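Local coordinates for protein 2-hydroxyisobutyryl-CoA synthetase (Aquincola tertiaricarbonis, PDB 6HDY) that belongs to the ANL superfamily of AMP-binding enzymes, with a large AMP-binding region followed by a smaller C-terminal domain, at residues A[57-61]-A[333-338]; A[85-89]-A[304-308]; A[123-128]-A[173-179]; A[277-281]-A[337-342]. All blocks are in the same frame, centred on the assembly; numbering follows the deposited sequence.

Interaction 1 of 4, residues A[57-61]-A[333-338]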
# COMPACT_ATOMS: atom_id res chain seq x y z
N VAL A 57 13.92 29.80 -2.56
CA VAL A 57 13.51 28.82 -1.53
C VAL A 57 13.67 29.41 -0.11
O VAL A 57 12.73 29.32 0.69
CB VAL A 57 14.25 27.46 -1.73
CG1 VAL A 57 14.00 26.50 -0.56
CG2 VAL A 57 13.83 26.81 -3.05
N CYS A 58 14.83 30.00 0.17
CA CYS A 58 15.13 30.61 1.46
C CYS A 58 14.22 31.79 1.78
O CYS A 58 13.86 31.98 2.94
CB CYS A 58 16.61 30.99 1.55
SG CYS A 58 17.71 29.59 1.84
N GLN A 59 13.82 32.56 0.75
CA GLN A 59 12.90 33.68 0.89
C GLN A 59 11.52 33.10 1.17
O GLN A 59 10.80 33.58 2.04
CB GLN A 59 12.87 34.53 -0.39
CG GLN A 59 14.05 35.49 -0.52
CD GLN A 59 14.37 35.88 -1.95
OE1 GLN A 59 13.51 35.89 -2.85
NE2 GLN A 59 15.63 36.24 -2.20
N TYR A 60 11.17 32.01 0.45
CA TYR A 60 9.89 31.33 0.63
C TYR A 60 9.77 30.78 2.06
O TYR A 60 8.75 30.99 2.68
CB TYR A 60 9.68 30.25 -0.46
CG TYR A 60 8.45 29.39 -0.21
CD1 TYR A 60 7.17 29.82 -0.59
CD2 TYR A 60 8.55 28.16 0.44
CE1 TYR A 60 6.05 29.03 -0.36
CE2 TYR A 60 7.43 27.38 0.70
CZ TYR A 60 6.18 27.82 0.30
OH TYR A 60 5.07 27.06 0.59
N ALA A 61 10.83 30.14 2.59
CA ALA A 61 10.84 29.55 3.94
C ALA A 61 10.80 30.63 5.02
O ALA A 61 10.09 30.48 6.01
CB ALA A 61 12.05 28.66 4.12
N THR A 333 7.10 23.17 -1.84
CA THR A 333 6.46 24.23 -1.06
C THR A 333 5.98 23.73 0.30
O THR A 333 5.80 24.53 1.21
CB THR A 333 5.32 24.86 -1.86
OG1 THR A 333 4.42 23.83 -2.28
CG2 THR A 333 5.80 25.68 -3.07
N SER A 334 5.76 22.40 0.46
CA SER A 334 5.27 21.79 1.71
C SER A 334 6.42 21.07 2.41
O SER A 334 7.13 20.29 1.77
CB SER A 334 4.11 20.83 1.44
OG SER A 334 4.58 19.57 0.96
N GLN A 335 6.62 21.35 3.73
CA GLN A 335 7.74 20.80 4.52
C GLN A 335 9.08 20.89 3.77
O GLN A 335 9.77 19.87 3.65
CB GLN A 335 7.43 19.38 5.03
CG GLN A 335 6.25 19.37 6.04
CD GLN A 335 6.02 17.99 6.62
OE1 GLN A 335 5.96 16.99 5.90
NE2 GLN A 335 5.85 17.90 7.94
N PRO A 336 9.46 22.07 3.17
CA PRO A 336 10.74 22.10 2.43
C PRO A 336 11.92 21.91 3.37
O PRO A 336 11.95 22.48 4.46
CB PRO A 336 10.73 23.46 1.73
CG PRO A 336 9.86 24.32 2.58
CD PRO A 336 8.82 23.40 3.19
N MET A 337 12.84 21.07 2.97
CA MET A 337 14.05 20.78 3.75
C MET A 337 15.20 21.61 3.22
O MET A 337 15.53 21.51 2.03
CB MET A 337 14.41 19.29 3.67
CG MET A 337 13.45 18.33 4.36
SD MET A 337 13.13 18.54 6.12
CE MET A 337 14.57 19.01 6.72
N ILE A 338 15.77 22.46 4.08
CA ILE A 338 16.88 23.32 3.69
C ILE A 338 18.10 22.96 4.52
O ILE A 338 18.18 23.27 5.71
CB ILE A 338 16.55 24.85 3.72
CG1 ILE A 338 15.24 25.15 2.94
CG2 ILE A 338 17.72 25.67 3.15
CD1 ILE A 338 14.66 26.47 3.22
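The single hydrogen bond between these segments runs from Y60 OH to T333 O, 2.7 Å long. The carbonyl is met at a bend, with a C=O...OH angle of 119° and the donor tilted 26° from the carbonyl plane; seen from the tyrosine, T333 O sits at the ring edge. The same hydroxyl lies 3.3 Å from T333 CB, with the threonine crossing the ring end at a slant. With CG anti to the backbone N (chi1 172°), the Y60 ring is carried out from the helix to the loop. Its other edge contact is apolar: CE2 is 4.3 Å from P336 CG.

The rest is apolar and centres on I338. Its CD1 drops between two residues one helical turn apart, 3.5 Å from A61 CB and 3.8 Å from V57 CG1. V57 and I338 run alongside in reverse directions. The second branch, CG2, touches C58 SG at 4.1 Å. W72 of helix 66-74 also packs on C58, A61 and I338.

The arrangement is a helix docked on a connecting loop: the i, i+1, i+3 and i+4 positions of helix 43-64 rest on the link between antiparallel strands 322-329 and 340-347.

Interaction 2 of 4, residues A[85-89]-A[304-308]; sequences LEDFE and IYTEV
A buried water holds L85, Y305 and E307 together with three hydrogen bonds. It accepts one from Y305 OH at 2.7 Å, lying in the plane of that ring, and donates two, to E307 OE2 at 2.7 Å and to L85 O at 2.9 Å. No direct hydrogen bond joins the segments, so this water makes the polar link between helix and strand. E307 OE2 is also in a salt bridge with R339, while E89 is paired with R316; the two arginines probably offset the proximity of the carboxylates, E89 OE1 and E307 OE2 being 4.8 Å apart.

Helix 85-91 packs across a strand of the antiparallel sheet here, the short axes crossing at 69°, with Y305 and E307, two apart on strand 304-310, both pointing at the helix.

Around the water the packing is mostly apolar. L85 CD2 reaches Y305 CZ at 3.8 Å, crossing the phenol end at a slant. F88 is swung toward the strand, its CG anti to the backbone N (chi1 -163°), and its CE2 meets Y305 CD2 at 3.8 Å; the ring planes are 51° apart. The exception is E307 OE1, 3.6 Å from that same F88 CE2. L54 of helix 43-64 covers both L85 and F88.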
# COMPACT_ATOMS: atom_id res chain seq x y z
N LEU A 85 27.33 29.82 -3.25
CA LEU A 85 27.20 28.47 -2.70
C LEU A 85 28.07 28.32 -1.45
O LEU A 85 27.77 27.50 -0.57
CB LEU A 85 27.56 27.41 -3.77
CG LEU A 85 26.63 27.33 -5.00
CD1 LEU A 85 27.19 26.38 -6.05
CD2 LEU A 85 25.20 26.92 -4.61
N GLU A 86 29.14 29.13 -1.36
CA GLU A 86 30.04 29.18 -0.21
C GLU A 86 29.34 29.85 0.99
O GLU A 86 29.60 29.46 2.13
CB GLU A 86 31.41 29.82 -0.55
CG GLU A 86 31.63 30.30 -1.98
CD GLU A 86 31.63 29.30 -3.13
OE1 GLU A 86 32.25 28.22 -2.99
OE2 GLU A 86 31.04 29.63 -4.18
N ASP A 87 28.45 30.82 0.74
CA ASP A 87 27.66 31.50 1.78
C ASP A 87 26.66 30.51 2.37
O ASP A 87 26.46 30.48 3.58
CB ASP A 87 26.89 32.70 1.21
CG ASP A 87 27.66 33.98 1.01
OD1 ASP A 87 28.66 34.20 1.73
OD2 ASP A 87 27.23 34.80 0.19
N PHE A 88 26.04 29.69 1.50
CA PHE A 88 25.08 28.66 1.84
C PHE A 88 25.65 27.64 2.84
O PHE A 88 25.04 27.41 3.88
CB PHE A 88 24.61 27.96 0.56
CG PHE A 88 23.34 27.15 0.67
CD1 PHE A 88 22.12 27.78 0.91
CD2 PHE A 88 23.36 25.77 0.50
CE1 PHE A 88 20.95 27.02 1.03
CE2 PHE A 88 22.18 25.02 0.57
CZ PHE A 88 20.98 25.65 0.86
N GLU A 89 26.84 27.07 2.55
CA GLU A 89 27.45 26.05 3.42
C GLU A 89 27.93 26.57 4.76
O GLU A 89 27.86 25.85 5.76
CB GLU A 89 28.58 25.29 2.70
CG GLU A 89 29.77 26.15 2.31
CD GLU A 89 30.74 25.52 1.34
OE1 GLU A 89 30.76 24.27 1.21
OE2 GLU A 89 31.52 26.28 0.72
N ILE A 304 17.19 18.46 -6.22
CA ILE A 304 17.59 18.67 -4.82
C ILE A 304 19.09 18.94 -4.86
O ILE A 304 19.84 18.19 -5.49
CB ILE A 304 17.22 17.47 -3.89
CG1 ILE A 304 15.71 17.45 -3.58
CG2 ILE A 304 18.08 17.40 -2.58
CD1 ILE A 304 15.20 16.14 -3.01
N TYR A 305 19.54 19.98 -4.16
CA TYR A 305 20.94 20.35 -4.07
C TYR A 305 21.66 19.51 -2.99
O TYR A 305 21.42 19.69 -1.79
CB TYR A 305 21.08 21.87 -3.83
CG TYR A 305 22.50 22.37 -3.71
CD1 TYR A 305 23.45 22.07 -4.69
CD2 TYR A 305 22.90 23.13 -2.62
CE1 TYR A 305 24.77 22.52 -4.58
CE2 TYR A 305 24.21 23.60 -2.51
CZ TYR A 305 25.13 23.30 -3.49
OH TYR A 305 26.42 23.77 -3.37
N THR A 306 22.49 18.56 -3.43
CA THR A 306 23.26 17.69 -2.54
C THR A 306 24.65 18.32 -2.27
O THR A 306 25.35 18.74 -3.22
CB THR A 306 23.40 16.26 -3.12
OG1 THR A 306 22.11 15.67 -3.31
CG2 THR A 306 24.24 15.33 -2.22
N GLU A 307 25.05 18.34 -0.99
CA GLU A 307 26.36 18.81 -0.53
C GLU A 307 27.00 17.68 0.28
O GLU A 307 26.39 17.19 1.23
CB GLU A 307 26.21 20.01 0.38
CG GLU A 307 25.53 21.23 -0.22
CD GLU A 307 25.23 22.27 0.83
OE1 GLU A 307 24.19 22.13 1.51
OE2 GLU A 307 26.08 23.15 1.06
N VAL A 308 28.22 17.27 -0.07
CA VAL A 308 28.88 16.24 0.73
C VAL A 308 29.85 16.99 1.64
O VAL A 308 30.80 17.64 1.18
CB VAL A 308 29.46 15.08 -0.12
CG1 VAL A 308 30.32 14.13 0.71
CG2 VAL A 308 28.32 14.33 -0.80
O HOH W 1 26.92 24.77 -0.92

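Interaction 3 of 4, residues A[123-128]-A[173-179]; sequences HVHGTS and SLYMGSW. With 3HL ((3S)-3-hydroxybutanoic acid), chain B; 8LQ ([[(2~{R},3~{S},4~{R},5~{R})-5-(6-aminopurin-9-yl)-3,4-bis(oxidanyl)oxolan-2-yl]methoxy-oxidanyl-phosphoryl] (3~{S})-3-oxidanylbutanoate), chain C.
H125 meets W179 and M176 in the dense half of this contact, where H123, H125 and W179 form an aromatic cluster between strand 121-126 and the start of helix 176-187. The edge of the H125 ring faces the five-membered ring of W179, centroids 4.2 Å apart, with H125 CE1 over the indole near its rim. H123 directs its own edge to the six-membered ring, and H123 ND1 is hydrogen-bonded to H125 NE2 at 2.8 Å. S173 O helps fix H125: H125 ND1 donates to it at 3.1 Å, with the acceptor in the imidazole plane and the donor in the carbonyl plane, and W179 NE1 donates to the same oxygen at 2.8 Å. One carbonyl helps orient both rings. M176, its chain doubly kinked, brings SD to H125 at an oblique angle, 4.1 Å from the ring centroid. P194 of the second subunit packs on H125 and W179, and E186 of that subunit is hydrogen-bonded to H123 NE2.

Toward 128 the contact loosens. L174 CD1 touches T127 O at 3.6 Å, and S128 is exposed and poorly ordered, just ahead of unmodelled 129-132. Y175, M176 and G177 belong to the ligand pocket, Y175 OH coming within 2.7 Å of 8LQ OAE.

Between the two halves G126 N donates almost straight (174°) to L174 O, while a water donates to G126 O at 2.7 Å and accepts from M176 N.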
# COMPACT_ATOMS: atom_id res chain seq x y z
N HIS A 123 -1.37 14.25 1.03
CA HIS A 123 -1.03 12.94 1.58
C HIS A 123 -0.35 13.06 2.91
O HIS A 123 0.43 13.99 3.13
CB HIS A 123 -0.10 12.21 0.64
CG HIS A 123 -0.74 11.20 -0.25
ND1 HIS A 123 -0.16 9.98 -0.46
CD2 HIS A 123 -1.84 11.30 -1.02
CE1 HIS A 123 -0.90 9.38 -1.38
NE2 HIS A 123 -1.93 10.13 -1.72
N VAL A 124 -0.66 12.12 3.82
CA VAL A 124 -0.07 11.99 5.15
C VAL A 124 0.71 10.69 5.19
O VAL A 124 0.17 9.63 4.92
CB VAL A 124 -1.08 12.12 6.32
CG1 VAL A 124 -0.38 11.96 7.67
CG2 VAL A 124 -1.82 13.46 6.26
N HIS A 125 2.02 10.80 5.46
CA HIS A 125 2.93 9.67 5.59
C HIS A 125 3.81 9.95 6.79
O HIS A 125 3.51 10.84 7.55
CB HIS A 125 3.77 9.50 4.32
CG HIS A 125 2.96 9.12 3.12
ND1 HIS A 125 2.59 7.80 2.88
CD2 HIS A 125 2.47 9.90 2.13
CE1 HIS A 125 1.87 7.84 1.78
NE2 HIS A 125 1.79 9.07 1.28
N GLY A 126 4.88 9.22 6.94
CA GLY A 126 5.76 9.47 8.07
C GLY A 126 6.84 8.43 8.27
O GLY A 126 7.08 7.60 7.40
N THR A 127 7.48 8.49 9.44
CA THR A 127 8.53 7.57 9.88
C THR A 127 7.93 6.54 10.89
O THR A 127 6.85 6.76 11.44
CB THR A 127 9.70 8.37 10.49
OG1 THR A 127 9.26 9.02 11.68
CG2 THR A 127 10.27 9.39 9.53
N SER A 128 8.65 5.42 11.14
CA SER A 128 8.21 4.36 12.07
C SER A 128 9.34 3.91 13.00
O SER A 128 10.44 3.63 12.54
CB SER A 128 7.65 3.17 11.30
OG SER A 128 8.61 2.60 10.41
N SER A 173 2.55 2.20 3.07
CA SER A 173 2.07 2.63 4.39
C SER A 173 2.65 4.03 4.65
O SER A 173 2.65 4.86 3.76
CB SER A 173 2.53 1.63 5.45
OG SER A 173 2.02 1.97 6.74
N LEU A 174 3.21 4.25 5.86
CA LEU A 174 3.87 5.48 6.26
C LEU A 174 5.08 5.73 5.37
O LEU A 174 5.34 6.87 5.00
CB LEU A 174 4.32 5.36 7.73
CG LEU A 174 3.23 5.42 8.78
CD1 LEU A 174 3.84 5.22 10.12
CD2 LEU A 174 2.47 6.74 8.74
N TYR A 175 5.79 4.66 5.02
CA TYR A 175 7.02 4.62 4.24
C TYR A 175 6.92 5.29 2.84
O TYR A 175 6.11 4.87 2.01
CB TYR A 175 7.49 3.17 4.15
CG TYR A 175 8.80 2.99 3.43
CD1 TYR A 175 9.97 3.56 3.93
CD2 TYR A 175 8.89 2.22 2.27
CE1 TYR A 175 11.20 3.38 3.29
CE2 TYR A 175 10.12 2.02 1.63
CZ TYR A 175 11.26 2.61 2.14
OH TYR A 175 12.47 2.44 1.53
N MET A 176 7.81 6.28 2.57
CA MET A 176 7.78 7.06 1.33
C MET A 176 8.28 6.35 0.07
O MET A 176 7.90 6.76 -1.03
CB MET A 176 8.54 8.39 1.47
CG MET A 176 7.82 9.40 2.36
SD MET A 176 6.21 9.93 1.75
CE MET A 176 6.63 10.79 0.24
N GLY A 177 9.18 5.37 0.25
CA GLY A 177 9.81 4.63 -0.82
C GLY A 177 8.85 4.10 -1.86
O GLY A 177 9.01 4.38 -3.05
N SER A 178 7.89 3.27 -1.42
CA SER A 178 6.89 2.66 -2.31
C SER A 178 6.06 3.70 -3.07
O SER A 178 5.89 3.58 -4.28
CB SER A 178 5.97 1.76 -1.50
OG SER A 178 5.38 2.51 -0.45
N TRP A 179 5.54 4.72 -2.34
CA TRP A 179 4.69 5.79 -2.91
C TRP A 179 5.45 6.59 -3.94
O TRP A 179 4.91 6.94 -4.99
CB TRP A 179 4.12 6.71 -1.80
CG TRP A 179 3.26 5.96 -0.83
CD1 TRP A 179 3.63 5.48 0.39
CD2 TRP A 179 1.90 5.52 -1.03
NE1 TRP A 179 2.59 4.80 0.97
CE2 TRP A 179 1.51 4.80 0.11
CE3 TRP A 179 0.98 5.65 -2.09
CZ2 TRP A 179 0.24 4.22 0.25
CZ3 TRP A 179 -0.28 5.07 -1.97
CH2 TRP A 179 -0.64 4.37 -0.80
CA 3HL B . 14.13 5.98 1.92
CB 3HL B . 12.90 6.91 2.00
OG1 3HL B . 12.61 7.57 0.77
CG2 3HL B . 11.66 6.15 2.38
C 3HL B . 14.66 6.00 0.50
OA 3HL B . 13.98 5.52 -0.40
OB 3HL B . 15.79 6.73 0.32
N9 8LQ C . 19.37 4.71 2.60
C8 8LQ C . 18.33 4.98 1.81
N7 8LQ C . 18.67 4.73 0.55
C5 8LQ C . 19.95 4.32 0.55
C6 8LQ C . 20.78 3.89 -0.42
N6 8LQ C . 20.35 3.88 -1.67
N1 8LQ C . 22.04 3.49 -0.14
C2 8LQ C . 22.51 3.49 1.17
N3 8LQ C . 21.62 3.87 2.16
C4 8LQ C . 20.38 4.31 1.83
CAA 8LQ C . 12.24 6.67 1.10
CAZ 8LQ C . 13.53 6.07 0.47
OAE 8LQ C . 13.38 4.66 0.35
CAL 8LQ C . 14.79 6.36 1.31
CAS 8LQ C . 14.61 5.87 2.75
OAC 8LQ C . 14.74 4.67 3.01
OAQ 8LQ C . 14.23 6.83 3.66
PBC 8LQ C . 14.28 6.60 5.24
OAH 8LQ C . 13.22 5.45 5.51
OAD 8LQ C . 14.01 7.82 6.02
O5' 8LQ C . 15.75 6.10 5.52
C5' 8LQ C . 16.81 6.93 5.03
C4' 8LQ C . 18.14 6.29 5.35
O4' 8LQ C . 18.20 4.98 4.73
C3' 8LQ C . 19.17 7.09 4.70
O3' 8LQ C . 19.57 8.20 5.55
C2' 8LQ C . 20.28 6.05 4.53
O2' 8LQ C . 20.96 5.76 5.82
C1' 8LQ C . 19.48 4.84 4.09
O HOH W 2 8.66 7.53 5.22

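Interaction 4 of 4, residues A[277-281]-A[337-342]; sequences SMAEM and MIRLLS. With 3HL ((3S)-3-hydroxybutanoic acid), chain B; 8LQ ([[(2~{R},3~{S},4~{R},5~{R})-5-(6-aminopurin-9-yl)-3,4-bis(oxidanyl)oxolan-2-yl]methoxy-oxidanyl-phosphoryl] (3~{S})-3-oxidanylbutanoate), chain C.
The loop that lines one side of the ligand pocket backs here onto the approach to strand 340-347 and its first residues, M278, E280 and M281 meeting M337, L340 and S342. S277, M278, A279 and E280 are in the pocket of 8LQ, and the first three also border 3HL, which occupies an overlapping place; A279 N comes within 3.3 Å of 8LQ OAQ. The pocket wall has a hydrophobic reverse side.

M278 reaches outward from the loop. Its SD lies 3.6 Å from S342 CA, and its CE sits between two partners, 3.7 Å from S342 CB and 3.7 Å from L340 CD2. That methyl gets there through a turn at the sulfur (chi3 -98°) at the end of an otherwise extended chain. S342 OG is hydrogen-bonded to P325 O, and the methionine meets its CB instead.

On the strand side, R339 and L340 make a G1 beta bulge against Y327, R339 taking left-handed backbone angles. L340 points to the loop, whereas R339 turns away, its guanidinium held by V92 O and M314 O as well as by E307.

L340 CD2 approaches E280 CB at 3.6 Å, the side chains nearly perpendicular. Beyond CB the glutamate bends (chi2 78°), so its carboxylate turns from the leucine to the pocket side, where OE1 stays 4.0 Å from 8LQ OAD without bonding to it. E280 O faces M337 CG at 3.5 Å. M281 SD lies 3.4 Å from M337 CB; the place of the M281 methyl, and so any contact with L340, is doubtful. Y327 packs on both M278 and M281.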
# COMPACT_ATOMS: atom_id res chain seq x y z
N SER A 277 17.81 8.95 -1.16
CA SER A 277 18.40 9.80 -0.13
C SER A 277 17.64 9.48 1.16
O SER A 277 17.96 8.49 1.83
CB SER A 277 18.29 11.28 -0.50
OG SER A 277 16.97 11.65 -0.86
N MET A 278 16.60 10.27 1.48
CA MET A 278 15.77 10.18 2.68
C MET A 278 14.33 10.42 2.34
O MET A 278 14.04 11.04 1.32
CB MET A 278 16.22 11.22 3.71
CG MET A 278 17.73 11.24 3.95
SD MET A 278 18.18 12.54 5.10
CE MET A 278 18.62 13.59 4.16
N ALA A 279 13.42 9.96 3.20
CA ALA A 279 11.98 10.13 3.10
C ALA A 279 11.62 11.61 3.24
O ALA A 279 10.70 12.08 2.55
CB ALA A 279 11.28 9.31 4.18
N GLU A 280 12.34 12.33 4.12
CA GLU A 280 12.14 13.78 4.36
C GLU A 280 12.51 14.51 3.06
O GLU A 280 12.00 15.59 2.80
CB GLU A 280 13.08 14.31 5.46
CG GLU A 280 12.79 13.86 6.89
CD GLU A 280 13.24 12.45 7.26
OE1 GLU A 280 13.82 11.75 6.40
OE2 GLU A 280 12.97 12.04 8.41
N MET A 281 13.38 13.89 2.26
CA MET A 281 13.88 14.43 0.99
C MET A 281 13.15 13.94 -0.26
O MET A 281 13.73 14.03 -1.34
CB MET A 281 15.40 14.19 0.87
CG MET A 281 16.18 14.90 1.91
SD MET A 281 15.71 16.64 1.95
CE MET A 281 16.67 17.11 3.07
N MET A 337 12.84 21.07 2.97
CA MET A 337 14.05 20.78 3.75
C MET A 337 15.20 21.61 3.22
O MET A 337 15.53 21.51 2.03
CB MET A 337 14.41 19.29 3.67
CG MET A 337 13.45 18.33 4.36
SD MET A 337 13.13 18.54 6.12
CE MET A 337 14.57 19.01 6.72
N ILE A 338 15.77 22.46 4.08
CA ILE A 338 16.88 23.32 3.69
C ILE A 338 18.10 22.96 4.52
O ILE A 338 18.18 23.27 5.71
CB ILE A 338 16.55 24.85 3.72
CG1 ILE A 338 15.24 25.15 2.94
CG2 ILE A 338 17.72 25.67 3.15
CD1 ILE A 338 14.66 26.47 3.22
N ARG A 339 19.04 22.29 3.87
CA ARG A 339 20.28 21.81 4.46
C ARG A 339 19.99 20.79 5.56
O ARG A 339 20.46 20.92 6.68
CB ARG A 339 21.21 22.97 4.89
CG ARG A 339 21.99 23.48 3.70
CD ARG A 339 22.93 24.63 3.95
NE ARG A 339 23.85 24.45 5.07
CZ ARG A 339 25.03 23.85 5.01
NH1 ARG A 339 25.44 23.29 3.89
NH2 ARG A 339 25.80 23.79 6.09
N LEU A 340 19.22 19.75 5.22
CA LEU A 340 18.98 18.66 6.18
C LEU A 340 20.20 17.73 6.19
O LEU A 340 20.66 17.27 5.13
CB LEU A 340 17.69 17.86 5.89
CG LEU A 340 17.40 16.57 6.72
CD1 LEU A 340 17.07 16.90 8.18
CD2 LEU A 340 16.27 15.75 6.09
N LEU A 341 20.72 17.49 7.40
CA LEU A 341 21.85 16.62 7.68
C LEU A 341 21.35 15.15 7.59
O LEU A 341 20.41 14.79 8.29
CB LEU A 341 22.42 16.95 9.07
CG LEU A 341 23.52 16.02 9.64
CD1 LEU A 341 24.75 16.01 8.74
CD2 LEU A 341 23.92 16.46 11.04
N SER A 342 21.93 14.35 6.69
CA SER A 342 21.51 12.95 6.51
C SER A 342 22.01 12.06 7.61
O SER A 342 21.30 11.16 8.05
CB SER A 342 21.96 12.41 5.16
OG SER A 342 23.36 12.23 5.14
CA 3HL B . 14.13 5.98 1.92
CB 3HL B . 12.90 6.91 2.00
OG1 3HL B . 12.61 7.57 0.77
CG2 3HL B . 11.66 6.15 2.38
C 3HL B . 14.66 6.00 0.50
OA 3HL B . 13.98 5.52 -0.40
OB 3HL B . 15.79 6.73 0.32
N9 8LQ C . 19.37 4.71 2.60
C8 8LQ C . 18.33 4.98 1.81
N7 8LQ C . 18.67 4.73 0.55
C5 8LQ C . 19.95 4.32 0.55
C6 8LQ C . 20.78 3.89 -0.42
N6 8LQ C . 20.35 3.88 -1.67
N1 8LQ C . 22.04 3.49 -0.14
C2 8LQ C . 22.51 3.49 1.17
N3 8LQ C . 21.62 3.87 2.16
C4 8LQ C . 20.38 4.31 1.83
CAA 8LQ C . 12.24 6.67 1.10
CAZ 8LQ C . 13.53 6.07 0.47
OAE 8LQ C . 13.38 4.66 0.35
CAL 8LQ C . 14.79 6.36 1.31
CAS 8LQ C . 14.61 5.87 2.75
OAC 8LQ C . 14.74 4.67 3.01
OAQ 8LQ C . 14.23 6.83 3.66
PBC 8LQ C . 14.28 6.60 5.24
OAH 8LQ C . 13.22 5.45 5.51
OAD 8LQ C . 14.01 7.82 6.02
O5' 8LQ C . 15.75 6.10 5.52
C5' 8LQ C . 16.81 6.93 5.03
C4' 8LQ C . 18.14 6.29 5.35
O4' 8LQ C . 18.20 4.98 4.73
C3' 8LQ C . 19.17 7.09 4.70
O3' 8LQ C . 19.57 8.20 5.55
C2' 8LQ C . 20.28 6.05 4.53
O2' 8LQ C . 20.96 5.76 5.82
C1' 8LQ C . 19.48 4.84 4.09

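Overall arrangement
Interactions 1 and 4 share M337 and I338, their centres about 12 Å apart: the approach to strand 340-347 faces helix 43-64 on one side and the pocket loop on the other. Interaction 2, centred about 13 Å from interaction 4, reaches the same antiparallel sheet through strand 304-310; I338 also packs on F88, tying it to interaction 1. Interaction 3 lies about 15 Å from interaction 4, and both line the one pocket where 3HL and 8LQ occupy overlapping places. Along the chain, interaction 1 spans interactions 2 and 3, interaction 2 in turn spans interaction 3, and interactions 2 and 4 interleave. The contacts thus run from the N-terminal helices through the sheet to the pocket.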